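Local coordinates for uncharacterized protein lp_2219 (Lactobacillus plantarum, PDB 3HFQ) that is of unknown function but belongs to the lactonase family of seven-bladed beta-propellers, so a lactone-hydrolysing role is conceivable but unproven, at residues G8-K13 / E333-R338; Y54-E59 / T86-V91; D197-F202 / S213-T218; H191-P196 / A243-S248. The protein carries 1 engineered substitution. One frame throughout, in Å; residues are numbered along the deposited sequence.

Contact 1: residues G8-K13 / E333-R338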
loop_
_atom_site.group_PDB
_atom_site.type_symbol
_atom_site.label_atom_id
_atom_site.label_comp_id
_atom_site.label_asym_id
_atom_site.label_seq_id
_atom_site.Cartn_x
_atom_site.Cartn_y
_atom_site.Cartn_z
ATOM N N GLY A 8 -6.704 -5.739 6.509
ATOM C CA GLY A 8 -7.344 -4.458 6.755
ATOM C C GLY A 8 -8.640 -4.485 5.964
ATOM O O GLY A 8 -8.734 -5.198 4.965
ATOM N N THR A 9 -9.640 -3.726 6.394
ATOM C CA THR A 9 -10.927 -3.731 5.706
ATOM C C THR A 9 -11.673 -2.418 5.838
ATOM O O THR A 9 -11.237 -1.495 6.521
ATOM C CB THR A 9 -11.880 -4.774 6.316
ATOM O OG1 THR A 9 -12.295 -4.316 7.613
ATOM C CG2 THR A 9 -11.199 -6.128 6.470
ATOM N N TYR A 10 -12.815 -2.371 5.160
ATOM C CA TYR A 10 -13.749 -1.259 5.235
ATOM C C TYR A 10 -14.776 -1.909 6.149
ATOM O O TYR A 10 -14.846 -3.139 6.208
ATOM C CB TYR A 10 -14.403 -0.993 3.884
ATOM C CG TYR A 10 -13.747 0.087 3.066
ATOM C CD1 TYR A 10 -13.945 1.433 3.367
ATOM C CD2 TYR A 10 -12.922 -0.236 1.992
ATOM C CE1 TYR A 10 -13.350 2.435 2.601
ATOM C CE2 TYR A 10 -12.323 0.751 1.226
ATOM C CZ TYR A 10 -12.536 2.084 1.537
ATOM O OH TYR A 10 -11.951 3.061 0.767
ATOM N N THR A 11 -15.559 -1.117 6.867
ATOM C CA THR A 11 -16.574 -1.691 7.743
ATOM C C THR A 11 -17.911 -1.028 7.456
ATOM O O THR A 11 -18.551 -0.476 8.350
ATOM C CB THR A 11 -16.210 -1.498 9.225
ATOM O OG1 THR A 11 -15.975 -0.109 9.488
ATOM C CG2 THR A 11 -14.962 -2.298 9.569
ATOM N N LYS A 12 -18.321 -1.095 6.195
ATOM C CA LYS A 12 -19.571 -0.495 5.747
ATOM C C LYS A 12 -20.695 -1.512 5.573
ATOM O O LYS A 12 -21.858 -1.130 5.439
ATOM C CB LYS A 12 -19.344 0.252 4.427
ATOM C CG LYS A 12 -18.354 1.408 4.533
ATOM C CD LYS A 12 -18.185 2.154 3.212
ATOM C CE LYS A 12 -17.432 1.325 2.177
ATOM N NZ LYS A 12 -17.144 2.105 0.935
ATOM N N LYS A 13 -20.357 -2.798 5.574
ATOM C CA LYS A 13 -21.366 -3.839 5.402
ATOM C C LYS A 13 -21.369 -4.928 6.472
ATOM O O LYS A 13 -22.282 -4.986 7.296
ATOM C CB LYS A 13 -21.229 -4.483 4.016
ATOM C CG LYS A 13 -21.574 -3.536 2.871
ATOM C CD LYS A 13 -21.522 -4.218 1.510
ATOM C CE LYS A 13 -20.096 -4.489 1.061
ATOM N NZ LYS A 13 -20.055 -5.108 -0.294
ATOM N N GLU A 333 -14.952 -7.349 3.171
ATOM C CA GLU A 333 -14.520 -6.034 2.707
ATOM C C GLU A 333 -13.004 -5.835 2.779
ATOM O O GLU A 333 -12.536 -4.734 3.059
ATOM C CB GLU A 333 -15.218 -4.952 3.542
ATOM C CG GLU A 333 -16.734 -5.133 3.666
ATOM C CD GLU A 333 -17.390 -4.052 4.515
ATOM O OE1 GLU A 333 -17.301 -2.865 4.143
ATOM O OE2 GLU A 333 -17.992 -4.393 5.553
ATOM N N GLY A 334 -12.243 -6.894 2.513
ATOM C CA GLY A 334 -10.790 -6.811 2.577
ATOM C C GLY A 334 -10.124 -5.852 1.606
ATOM O O GLY A 334 -10.396 -5.898 0.405
ATOM N N VAL A 335 -9.236 -4.999 2.121
ATOM C CA VAL A 335 -8.528 -4.024 1.291
ATOM C C VAL A 335 -7.052 -3.813 1.659
ATOM O O VAL A 335 -6.396 -2.919 1.121
ATOM C CB VAL A 335 -9.236 -2.651 1.319
ATOM C CG1 VAL A 335 -10.593 -2.753 0.626
ATOM C CG2 VAL A 335 -9.407 -2.175 2.764
ATOM N N CYS A 336 -6.534 -4.619 2.578
ATOM C CA CYS A 336 -5.128 -4.509 2.971
ATOM C C CYS A 336 -4.594 -5.852 3.432
ATOM O O CYS A 336 -5.234 -6.547 4.220
ATOM C CB CYS A 336 -4.946 -3.476 4.089
ATOM S SG CYS A 336 -3.212 -3.239 4.615
ATOM N N VAL A 337 -3.420 -6.214 2.926
ATOM C CA VAL A 337 -2.773 -7.473 3.283
ATOM C C VAL A 337 -1.474 -7.135 3.992
ATOM O O VAL A 337 -0.575 -6.528 3.418
ATOM C CB VAL A 337 -2.456 -8.314 2.034
ATOM C CG1 VAL A 337 -1.602 -9.518 2.423
ATOM C CG2 VAL A 337 -3.744 -8.770 1.386
ATOM N N ARG A 338 -1.375 -7.551 5.245
ATOM C CA ARG A 338 -0.201 -7.255 6.039
ATOM C C ARG A 338 0.400 -8.492 6.683
ATOM O O ARG A 338 -0.057 -8.935 7.725
ATOM C CB ARG A 338 -0.548 -6.241 7.127
ATOM C CG ARG A 338 0.552 -6.007 8.143
ATOM C CD ARG A 338 1.757 -5.435 7.437
ATOM N NE ARG A 338 1.283 -4.263 6.723
ATOM C CZ ARG A 338 1.629 -3.909 5.493
ATOM N NH1 ARG A 338 2.508 -4.616 4.791
ATOM N NH2 ARG A 338 1.054 -2.844 4.956
#
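E333 OE2 is gripped by three backbone N-H groups: K13 N, at 2.9 Å and 40° out of the carboxylate plane, and those of T14 and S15 just beyond. E333 OE1 takes K12 N at 2.9 Å on its syn lone pair, the side of the other oxygen. Four backbone amides thus hold the carboxylate and fix its rotation. With CG beside the backbone N (chi1 -49°) and an extended chain beyond, E333 carries this group across to the 10-13 loop, while its own O receives Y10 N at 3.2 Å. V335 crosses the Y10 side chain at about a right angle, its CG1 lying at the ring edge 3.7 Å from Y10 CD2. Further along, G8 N bonds to C336 O at 2.8 Å, and V335 N reaches G8 O at 2.9 Å almost straight (176°); C336 N adds a weak bond to G8 O. V335 and C336 facing G8 together form a classic beta bulge. Strand 334-339 thereby ends the sheet begun by strands 2-9, 17-24 and 29-38, the Velcro closure of a propeller in which both chain ends share one blade, and C336 packs on L45 of the next.

Contact 2: residues Y54-E59 / T86-V91; sequences YSVDKE and TPPAYV
The seam between two consecutive propeller blades is filled here by V56, on strand 52-59 of one blade, set against P87 and P88 in the linker that enters strand 90-94 of the next. V56 CG1 does most of the touching. Standing anti to the backbone N (chi1 169°), it reaches P88 O at 3.2 Å, a tight approach, and P87 CB at 3.8 Å. The valine meets P87 at about a right angle but slides past P88 in the opposite direction, with P88 CD 4.0 Å from V56 CG1. An alanine in place of V56 would remove both methyls and would probably open a gap in front of the two proline rings. Towards the rim, the extended chain of K58 runs obliquely over P87, with K58 CB 3.6 Å from P87 CG, and P87 CB rests 3.5 Å from D57 O. At the other end V91 splits its branches: V91 CG1 sits 3.7 Å from Y54 O and V91 CG2 4.2 Å from Y54 CB. No hydrogen bond crosses between the segments. The prolines have no N-H to offer, and V56 and D57 pair their backbones with Y44 and G64 within their own blade. Cohesion at this seam therefore rests on the fit of apolar groups, which depends on shape more than on direction.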
loop_
_atom_site.group_PDB
_atom_site.type_symbol
_atom_site.label_atom_id
_atom_site.label_comp_id
_atom_site.label_asym_id
_atom_site.label_seq_id
_atom_site.Cartn_x
_atom_site.Cartn_y
_atom_site.Cartn_z
ATOM N N TYR A 54 -0.464 -0.214 13.609
ATOM C CA TYR A 54 -1.022 1.109 13.384
ATOM C C TYR A 54 -2.021 0.969 12.245
ATOM O O TYR A 54 -1.694 0.458 11.181
ATOM C CB TYR A 54 0.106 2.091 13.052
ATOM C CG TYR A 54 1.087 2.221 14.202
ATOM C CD1 TYR A 54 0.734 2.901 15.368
ATOM C CD2 TYR A 54 2.322 1.571 14.169
ATOM C CE1 TYR A 54 1.582 2.934 16.474
ATOM C CE2 TYR A 54 3.183 1.598 15.279
ATOM C CZ TYR A 54 2.798 2.275 16.428
ATOM O OH TYR A 54 3.618 2.285 17.539
ATOM N N SER A 55 -3.251 1.411 12.485
ATOM C CA SER A 55 -4.297 1.272 11.487
ATOM C C SER A 55 -5.103 2.525 11.221
ATOM O O SER A 55 -5.279 3.369 12.099
ATOM C CB SER A 55 -5.267 0.172 11.922
ATOM O OG SER A 55 -5.872 0.516 13.164
ATOM N N VAL A 56 -5.593 2.630 9.992
ATOM C CA VAL A 56 -6.442 3.741 9.600
ATOM C C VAL A 56 -7.611 3.600 10.565
ATOM O O VAL A 56 -8.013 2.478 10.887
ATOM C CB VAL A 56 -6.925 3.569 8.152
ATOM C CG1 VAL A 56 -8.023 4.581 7.834
ATOM C CG2 VAL A 56 -5.745 3.751 7.204
ATOM N N ASP A 57 -8.160 4.717 11.024
ATOM C CA ASP A 57 -9.233 4.646 11.998
ATOM C C ASP A 57 -10.305 5.717 11.820
ATOM O O ASP A 57 -10.008 6.867 11.500
ATOM C CB ASP A 57 -8.599 4.727 13.393
ATOM C CG ASP A 57 -9.616 4.755 14.508
ATOM O OD1 ASP A 57 -10.622 4.020 14.429
ATOM O OD2 ASP A 57 -9.391 5.506 15.480
ATOM N N LYS A 58 -11.557 5.317 12.011
ATOM C CA LYS A 58 -12.678 6.237 11.904
ATOM C C LYS A 58 -13.422 6.229 13.222
ATOM O O LYS A 58 -13.848 5.181 13.709
ATOM C CB LYS A 58 -13.629 5.825 10.778
ATOM C CG LYS A 58 -14.802 6.783 10.573
ATOM C CD LYS A 58 -15.601 6.427 9.323
ATOM C CE LYS A 58 -16.675 7.469 9.025
ATOM N NZ LYS A 58 -17.416 7.174 7.766
ATOM N N GLU A 59 -13.567 7.407 13.803
ATOM C CA GLU A 59 -14.262 7.541 15.064
ATOM C C GLU A 59 -15.301 8.625 14.797
ATOM O O GLU A 59 -15.045 9.813 14.991
ATOM C CB GLU A 59 -13.251 7.949 16.148
ATOM C CG GLU A 59 -12.031 6.999 16.312
ATOM C CD GLU A 59 -12.299 5.808 17.231
ATOM O OE1 GLU A 59 -13.291 5.862 17.989
ATOM O OE2 GLU A 59 -11.514 4.829 17.216
ATOM N N THR A 86 -12.332 13.072 7.263
ATOM C CA THR A 86 -12.224 11.692 6.811
ATOM C C THR A 86 -10.987 10.977 7.337
ATOM O O THR A 86 -9.997 11.611 7.700
ATOM C CB THR A 86 -12.167 11.627 5.279
ATOM O OG1 THR A 86 -10.987 12.301 4.824
ATOM C CG2 THR A 86 -13.391 12.292 4.671
ATOM N N PRO A 87 -11.038 9.637 7.392
ATOM C CA PRO A 87 -9.901 8.843 7.868
ATOM C C PRO A 87 -8.864 8.838 6.744
ATOM O O PRO A 87 -9.199 9.102 5.591
ATOM C CB PRO A 87 -10.502 7.449 8.075
ATOM C CG PRO A 87 -11.981 7.706 8.223
ATOM C CD PRO A 87 -12.224 8.786 7.208
ATOM N N PRO A 88 -7.596 8.545 7.066
ATOM C CA PRO A 88 -6.542 8.515 6.044
ATOM C C PRO A 88 -6.652 7.292 5.126
ATOM O O PRO A 88 -7.581 6.492 5.262
ATOM C CB PRO A 88 -5.259 8.525 6.874
ATOM C CG PRO A 88 -5.667 7.802 8.129
ATOM C CD PRO A 88 -7.030 8.388 8.418
ATOM N N ALA A 89 -5.702 7.146 4.202
ATOM C CA ALA A 89 -5.725 6.034 3.251
ATOM C C ALA A 89 -4.462 5.174 3.244
ATOM O O ALA A 89 -4.442 4.098 2.647
ATOM C CB ALA A 89 -5.982 6.570 1.845
ATOM N N TYR A 90 -3.409 5.655 3.895
ATOM C CA TYR A 90 -2.141 4.933 3.951
ATOM C C TYR A 90 -1.473 5.236 5.284
ATOM O O TYR A 90 -1.679 6.306 5.855
ATOM C CB TYR A 90 -1.229 5.395 2.810
ATOM C CG TYR A 90 0.036 4.578 2.616
ATOM C CD1 TYR A 90 0.016 3.390 1.884
ATOM C CD2 TYR A 90 1.255 4.998 3.152
ATOM C CE1 TYR A 90 1.176 2.645 1.682
ATOM C CE2 TYR A 90 2.427 4.256 2.961
ATOM C CZ TYR A 90 2.378 3.081 2.224
ATOM O OH TYR A 90 3.525 2.346 2.014
ATOM N N VAL A 91 -0.679 4.292 5.779
ATOM C CA VAL A 91 0.042 4.476 7.037
ATOM C C VAL A 91 1.339 3.670 6.976
ATOM O O VAL A 91 1.354 2.557 6.454
ATOM C CB VAL A 91 -0.823 4.033 8.258
ATOM C CG1 VAL A 91 -1.194 2.559 8.151
ATOM C CG2 VAL A 91 -0.080 4.321 9.557
#

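Contact 3: residues D197-F202 / S213-T218; sequences DGQYAF and SLKYDT. Engineered in segment 213-218: T218 (natural residue Ala).
A201 and L214 pair in the buried, closely bonded part of this contact: A201 N gives to L214 O at 2.9 Å, and L214 N to A201 O at 2.8 Å. Beside them the edge of the F202 ring meets S213 OG, CD1 lying 3.6 Å away, while that hydroxyl is bonded to G273 O. Y216 N closes the ladder on Q199 O, 2.8 Å away and almost straight (174°). These are the two middle strands of a four-stranded blade, 200-205 and 210-217, joined as a beta hairpin; an Asx turn, D197 OD1 to Q199 N, leads into it. On the more exposed side K215 lies beside Q199 and the Y200 ring. Bends at chi2 (73°) and chi4 fold it back, and its NZ donates to Q199 OE1 at 2.8 Å, from well above the amide plane, and to Q199 O at 3.2 Å. K215 CD leans on the Y200 ring, 3.5 Å from CE1; NZ lies too far from it for more than a weak cation-pi attraction. A methionine in place of K215 would offer no N-H, and is likely to leave Q199 OE1 without its donor and the amide free to turn. G198 O, near the edge of the Y216 ring, is buried without a polar partner.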
loop_
_atom_site.group_PDB
_atom_site.type_symbol
_atom_site.label_atom_id
_atom_site.label_comp_id
_atom_site.label_asym_id
_atom_site.label_seq_id
_atom_site.Cartn_x
_atom_site.Cartn_y
_atom_site.Cartn_z
ATOM N N ASP A 197 18.518 -1.939 -4.586
ATOM C CA ASP A 197 19.712 -1.094 -4.537
ATOM C C ASP A 197 19.369 0.388 -4.409
ATOM O O ASP A 197 20.259 1.239 -4.379
ATOM C CB ASP A 197 20.610 -1.324 -5.764
ATOM C CG ASP A 197 19.932 -0.972 -7.078
ATOM O OD1 ASP A 197 18.802 -0.436 -7.064
ATOM O OD2 ASP A 197 20.544 -1.231 -8.136
ATOM N N GLY A 198 18.073 0.684 -4.339
ATOM C CA GLY A 198 17.620 2.056 -4.182
ATOM C C GLY A 198 17.795 3.000 -5.357
ATOM O O GLY A 198 17.542 4.199 -5.227
ATOM N N GLN A 199 18.206 2.467 -6.503
ATOM C CA GLN A 199 18.433 3.280 -7.695
ATOM C C GLN A 199 17.177 3.541 -8.524
ATOM O O GLN A 199 17.095 4.546 -9.236
ATOM C CB GLN A 199 19.483 2.606 -8.581
ATOM C CG GLN A 199 20.852 2.482 -7.935
ATOM C CD GLN A 199 21.585 3.808 -7.884
ATOM O OE1 GLN A 199 21.912 4.388 -8.921
ATOM N NE2 GLN A 199 21.842 4.297 -6.675
ATOM N N TYR A 200 16.199 2.644 -8.424
ATOM C CA TYR A 200 14.963 2.765 -9.196
ATOM C C TYR A 200 13.698 2.672 -8.353
ATOM O O TYR A 200 13.693 2.079 -7.276
ATOM C CB TYR A 200 14.908 1.664 -10.261
ATOM C CG TYR A 200 16.072 1.689 -11.224
ATOM C CD1 TYR A 200 16.022 2.458 -12.385
ATOM C CD2 TYR A 200 17.241 0.981 -10.950
ATOM C CE1 TYR A 200 17.113 2.527 -13.251
ATOM C CE2 TYR A 200 18.339 1.044 -11.810
ATOM C CZ TYR A 200 18.266 1.821 -12.957
ATOM O OH TYR A 200 19.350 1.901 -13.802
ATOM N N ALA A 201 12.627 3.270 -8.862
ATOM C CA ALA A 201 11.333 3.222 -8.199
ATOM C C ALA A 201 10.311 2.944 -9.291
ATOM O O ALA A 201 10.477 3.382 -10.428
ATOM C CB ALA A 201 11.023 4.553 -7.511
ATOM N N PHE A 202 9.262 2.212 -8.946
ATOM C CA PHE A 202 8.218 1.879 -9.901
ATOM C C PHE A 202 6.936 2.466 -9.346
ATOM O O PHE A 202 6.512 2.135 -8.239
ATOM C CB PHE A 202 8.154 0.360 -10.059
ATOM C CG PHE A 202 9.473 -0.235 -10.472
ATOM C CD1 PHE A 202 9.893 -0.181 -11.801
ATOM C CD2 PHE A 202 10.339 -0.757 -9.518
ATOM C CE1 PHE A 202 11.161 -0.637 -12.170
ATOM C CE2 PHE A 202 11.608 -1.214 -9.876
ATOM C CZ PHE A 202 12.019 -1.152 -11.207
ATOM N N SER A 213 8.536 3.773 -14.738
ATOM C CA SER A 213 9.805 3.379 -14.141
ATOM C C SER A 213 10.529 4.696 -13.897
ATOM O O SER A 213 10.563 5.556 -14.779
ATOM C CB SER A 213 10.627 2.500 -15.093
ATOM O OG SER A 213 10.111 1.183 -15.163
ATOM N N LEU A 214 11.095 4.860 -12.705
ATOM C CA LEU A 214 11.797 6.093 -12.361
ATOM C C LEU A 214 13.196 5.807 -11.840
ATOM O O LEU A 214 13.425 4.785 -11.191
ATOM C CB LEU A 214 11.042 6.848 -11.262
ATOM C CG LEU A 214 9.526 7.022 -11.386
ATOM C CD1 LEU A 214 8.983 7.570 -10.075
ATOM C CD2 LEU A 214 9.197 7.950 -12.552
ATOM N N LYS A 215 14.125 6.711 -12.134
ATOM C CA LYS A 215 15.487 6.592 -11.635
ATOM C C LYS A 215 15.536 7.557 -10.452
ATOM O O LYS A 215 15.107 8.706 -10.570
ATOM C CB LYS A 215 16.502 7.031 -12.697
ATOM C CG LYS A 215 17.955 6.996 -12.227
ATOM C CD LYS A 215 18.479 5.569 -12.105
ATOM C CE LYS A 215 19.868 5.528 -11.472
ATOM N NZ LYS A 215 19.834 5.951 -10.041
ATOM N N TYR A 216 16.040 7.097 -9.313
ATOM C CA TYR A 216 16.134 7.948 -8.130
ATOM C C TYR A 216 17.596 8.237 -7.813
ATOM O O TYR A 216 18.434 7.340 -7.861
ATOM C CB TYR A 216 15.480 7.259 -6.928
ATOM C CG TYR A 216 15.519 8.071 -5.651
ATOM C CD1 TYR A 216 14.749 9.225 -5.511
ATOM C CD2 TYR A 216 16.321 7.679 -4.578
ATOM C CE1 TYR A 216 14.771 9.968 -4.331
ATOM C CE2 TYR A 216 16.355 8.415 -3.395
ATOM C CZ TYR A 216 15.574 9.558 -3.278
ATOM O OH TYR A 216 15.589 10.279 -2.104
ATOM N N ASP A 217 17.897 9.491 -7.487
ATOM C CA ASP A 217 19.259 9.886 -7.144
ATOM C C ASP A 217 19.294 10.369 -5.694
ATOM O O ASP A 217 18.679 11.377 -5.353
ATOM C CB ASP A 217 19.737 11.005 -8.076
ATOM C CG ASP A 217 21.203 11.356 -7.871
ATOM O OD1 ASP A 217 21.845 10.767 -6.976
ATOM O OD2 ASP A 217 21.710 12.220 -8.611
ATOM N N THR A 218 20.013 9.650 -4.839
ATOM C CA THR A 218 20.088 10.038 -3.436
ATOM C C THR A 218 20.757 11.394 -3.240
ATOM O O THR A 218 20.474 12.094 -2.272
ATOM C CB THR A 218 20.836 8.984 -2.606
ATOM O OG1 THR A 218 22.159 8.809 -3.130
ATOM C CG2 THR A 218 20.095 7.658 -2.654
#

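Contact 4: residues H191-P196 / A243-S248; sequences HLVFSP and AAIRLS
V193, I245 and L247 interlock between two strands that run almost exactly parallel (3° apart, axes 6.5 Å from each other) yet share no direct hydrogen bond. V193 stands with CG1 between its backbone N and carbonyl carbon (chi1 63°); this methyl faces I245, and both methyls come close to L247 CB. V193 CG1 meets I245 CG1 obliquely at 4.1 Å, and V193 CG2 comes to 4.0 Å from L247 CB, the V193 and L247 side chains crossing at about a right angle. I245 sends its other branch backwards: CG2 lies against H191, 4.0 Å from H191 CB and about as far from its carbonyl. L247 reaches the opposite way. Its CD2 touches F194 O and S195 CA, each at 3.5 Å, and meets P196 CD at 3.8 Å as the proline ring crosses it. Two waters join the strands. One lies in the plane of the H191 ring at its edge, 2.9 Å from ND1, accepts from I245 N, and sits over the centre of one face of the R246 guanidinium. The second donates to both L192 O and I245 O, linking backbone polar groups of the two strands. R246 itself turns to the next blade, forming a salt bridge with D290 and a bond to F291 O. Strands 189-194 and 241-247 are the first strands of consecutive blades; V193 is backbone-bonded to F202 of strand 200-205, on which I245 also packs, and both V193 and I245 touch L254 of strand 253-259.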
loop_
_atom_site.group_PDB
_atom_site.type_symbol
_atom_site.label_atom_id
_atom_site.label_comp_id
_atom_site.label_asym_id
_atom_site.label_seq_id
_atom_site.Cartn_x
_atom_site.Cartn_y
_atom_site.Cartn_z
ATOM N N HIS A 191 0.687 4.542 -5.683
ATOM C CA HIS A 191 1.710 3.929 -4.833
ATOM C C HIS A 191 2.979 3.692 -5.645
ATOM O O HIS A 191 2.944 3.673 -6.875
ATOM C CB HIS A 191 1.256 2.558 -4.308
ATOM C CG HIS A 191 0.295 2.619 -3.153
ATOM N ND1 HIS A 191 0.029 1.511 -2.369
ATOM C CD2 HIS A 191 -0.456 3.620 -2.665
ATOM C CE1 HIS A 191 -0.851 1.842 -1.444
ATOM N NE2 HIS A 191 -1.168 3.113 -1.592
ATOM N N LEU A 192 4.091 3.497 -4.948
ATOM C CA LEU A 192 5.366 3.208 -5.596
ATOM C C LEU A 192 6.158 2.244 -4.725
ATOM O O LEU A 192 5.798 1.993 -3.572
ATOM C CB LEU A 192 6.174 4.496 -5.835
ATOM C CG LEU A 192 6.730 5.355 -4.693
ATOM C CD1 LEU A 192 7.882 4.646 -3.979
ATOM C CD2 LEU A 192 7.234 6.667 -5.283
ATOM N N VAL A 193 7.229 1.693 -5.286
ATOM C CA VAL A 193 8.089 0.770 -4.562
ATOM C C VAL A 193 9.499 0.927 -5.129
ATOM O O VAL A 193 9.675 1.056 -6.341
ATOM C CB VAL A 193 7.604 -0.702 -4.717
ATOM C CG1 VAL A 193 7.676 -1.140 -6.182
ATOM C CG2 VAL A 193 8.434 -1.615 -3.834
ATOM N N PHE A 194 10.496 0.944 -4.248
ATOM C CA PHE A 194 11.886 1.096 -4.663
ATOM C C PHE A 194 12.583 -0.240 -4.872
ATOM O O PHE A 194 12.227 -1.244 -4.253
ATOM C CB PHE A 194 12.687 1.887 -3.617
ATOM C CG PHE A 194 12.521 3.376 -3.712
ATOM C CD1 PHE A 194 11.521 4.029 -3.003
ATOM C CD2 PHE A 194 13.379 4.128 -4.507
ATOM C CE1 PHE A 194 11.380 5.415 -3.082
ATOM C CE2 PHE A 194 13.245 5.517 -4.592
ATOM C CZ PHE A 194 12.249 6.157 -3.882
ATOM N N SER A 195 13.589 -0.231 -5.739
ATOM C CA SER A 195 14.382 -1.419 -6.026
ATOM C C SER A 195 15.310 -1.655 -4.836
ATOM O O SER A 195 15.591 -0.737 -4.069
ATOM C CB SER A 195 15.217 -1.203 -7.290
ATOM O OG SER A 195 16.145 -0.141 -7.107
ATOM N N PRO A 196 15.808 -2.891 -4.677
ATOM C CA PRO A 196 16.707 -3.247 -3.574
ATOM C C PRO A 196 17.956 -2.367 -3.456
ATOM O O PRO A 196 18.408 -2.082 -2.347
ATOM C CB PRO A 196 17.056 -4.707 -3.869
ATOM C CG PRO A 196 15.836 -5.208 -4.577
ATOM C CD PRO A 196 15.522 -4.067 -5.517
ATOM N N ALA A 243 -3.895 -0.530 -8.393
ATOM C CA ALA A 243 -3.879 -0.252 -6.959
ATOM C C ALA A 243 -2.543 -0.464 -6.256
ATOM O O ALA A 243 -1.756 0.473 -6.104
ATOM C CB ALA A 243 -4.969 -1.079 -6.264
ATOM N N ALA A 244 -2.300 -1.693 -5.811
ATOM C CA ALA A 244 -1.071 -2.022 -5.099
ATOM C C ALA A 244 0.055 -2.414 -6.038
ATOM O O ALA A 244 -0.186 -2.908 -7.138
ATOM C CB ALA A 244 -1.332 -3.148 -4.109
ATOM N N ILE A 245 1.288 -2.191 -5.598
ATOM C CA ILE A 245 2.456 -2.534 -6.399
ATOM C C ILE A 245 3.535 -3.098 -5.472
ATOM O O ILE A 245 3.838 -2.518 -4.429
ATOM C CB ILE A 245 2.967 -1.292 -7.187
ATOM C CG1 ILE A 245 4.123 -1.689 -8.110
ATOM C CG2 ILE A 245 3.378 -0.187 -6.231
ATOM C CD1 ILE A 245 4.434 -0.634 -9.166
ATOM N N ARG A 246 4.090 -4.248 -5.847
ATOM C CA ARG A 246 5.108 -4.916 -5.034
ATOM C C ARG A 246 6.297 -5.374 -5.870
ATOM O O ARG A 246 6.167 -5.626 -7.062
ATOM C CB ARG A 246 4.506 -6.144 -4.353
ATOM C CG ARG A 246 3.227 -5.881 -3.582
ATOM C CD ARG A 246 3.496 -5.142 -2.283
ATOM N NE ARG A 246 2.284 -5.071 -1.475
ATOM C CZ ARG A 246 2.199 -4.458 -0.300
ATOM N NH1 ARG A 246 3.265 -3.852 0.214
ATOM N NH2 ARG A 246 1.048 -4.459 0.363
ATOM N N LEU A 247 7.453 -5.505 -5.230
ATOM C CA LEU A 247 8.657 -5.943 -5.924
ATOM C C LEU A 247 9.292 -7.077 -5.128
ATOM O O LEU A 247 9.385 -7.002 -3.903
ATOM C CB LEU A 247 9.641 -4.777 -6.041
ATOM C CG LEU A 247 10.925 -4.984 -6.847
ATOM C CD1 LEU A 247 10.592 -5.110 -8.331
ATOM C CD2 LEU A 247 11.856 -3.799 -6.619
ATOM N N SER A 248 9.724 -8.128 -5.815
ATOM C CA SER A 248 10.352 -9.253 -5.128
ATOM C C SER A 248 11.636 -8.781 -4.451
ATOM O O SER A 248 12.224 -7.779 -4.855
ATOM C CB SER A 248 10.654 -10.386 -6.116
ATOM O OG SER A 248 11.470 -9.937 -7.180
HETATM O O HOH W 1 1.382 -1.007 -2.725
HETATM O O HOH W 2 3.999 -0.184 -2.160
#

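Overall arrangement
Contacts 1 and 3 join strands within a blade through backbone hydrogen bonds reinforced by a charged side chain, E333 in one and K215 in the other. Contacts 2 and 4 lie between successive blades and rely on apolar packing, with two waters bridging the strands in contact 4. Contacts 1, 2 and 3 are buried, contact 4 only partly, although its centre is nearest that of the chain, about 9 Å away. Contact 4 touches the other three: R246 packs near V337, H191 meets Y90 edge to face, and strand 189-194 is hydrogen-bonded to strand 200-205. Contact 3, its centre about 18 Å from the chain's, lies across from contacts 1 and 2. Contact 1 alone unites the chain ends.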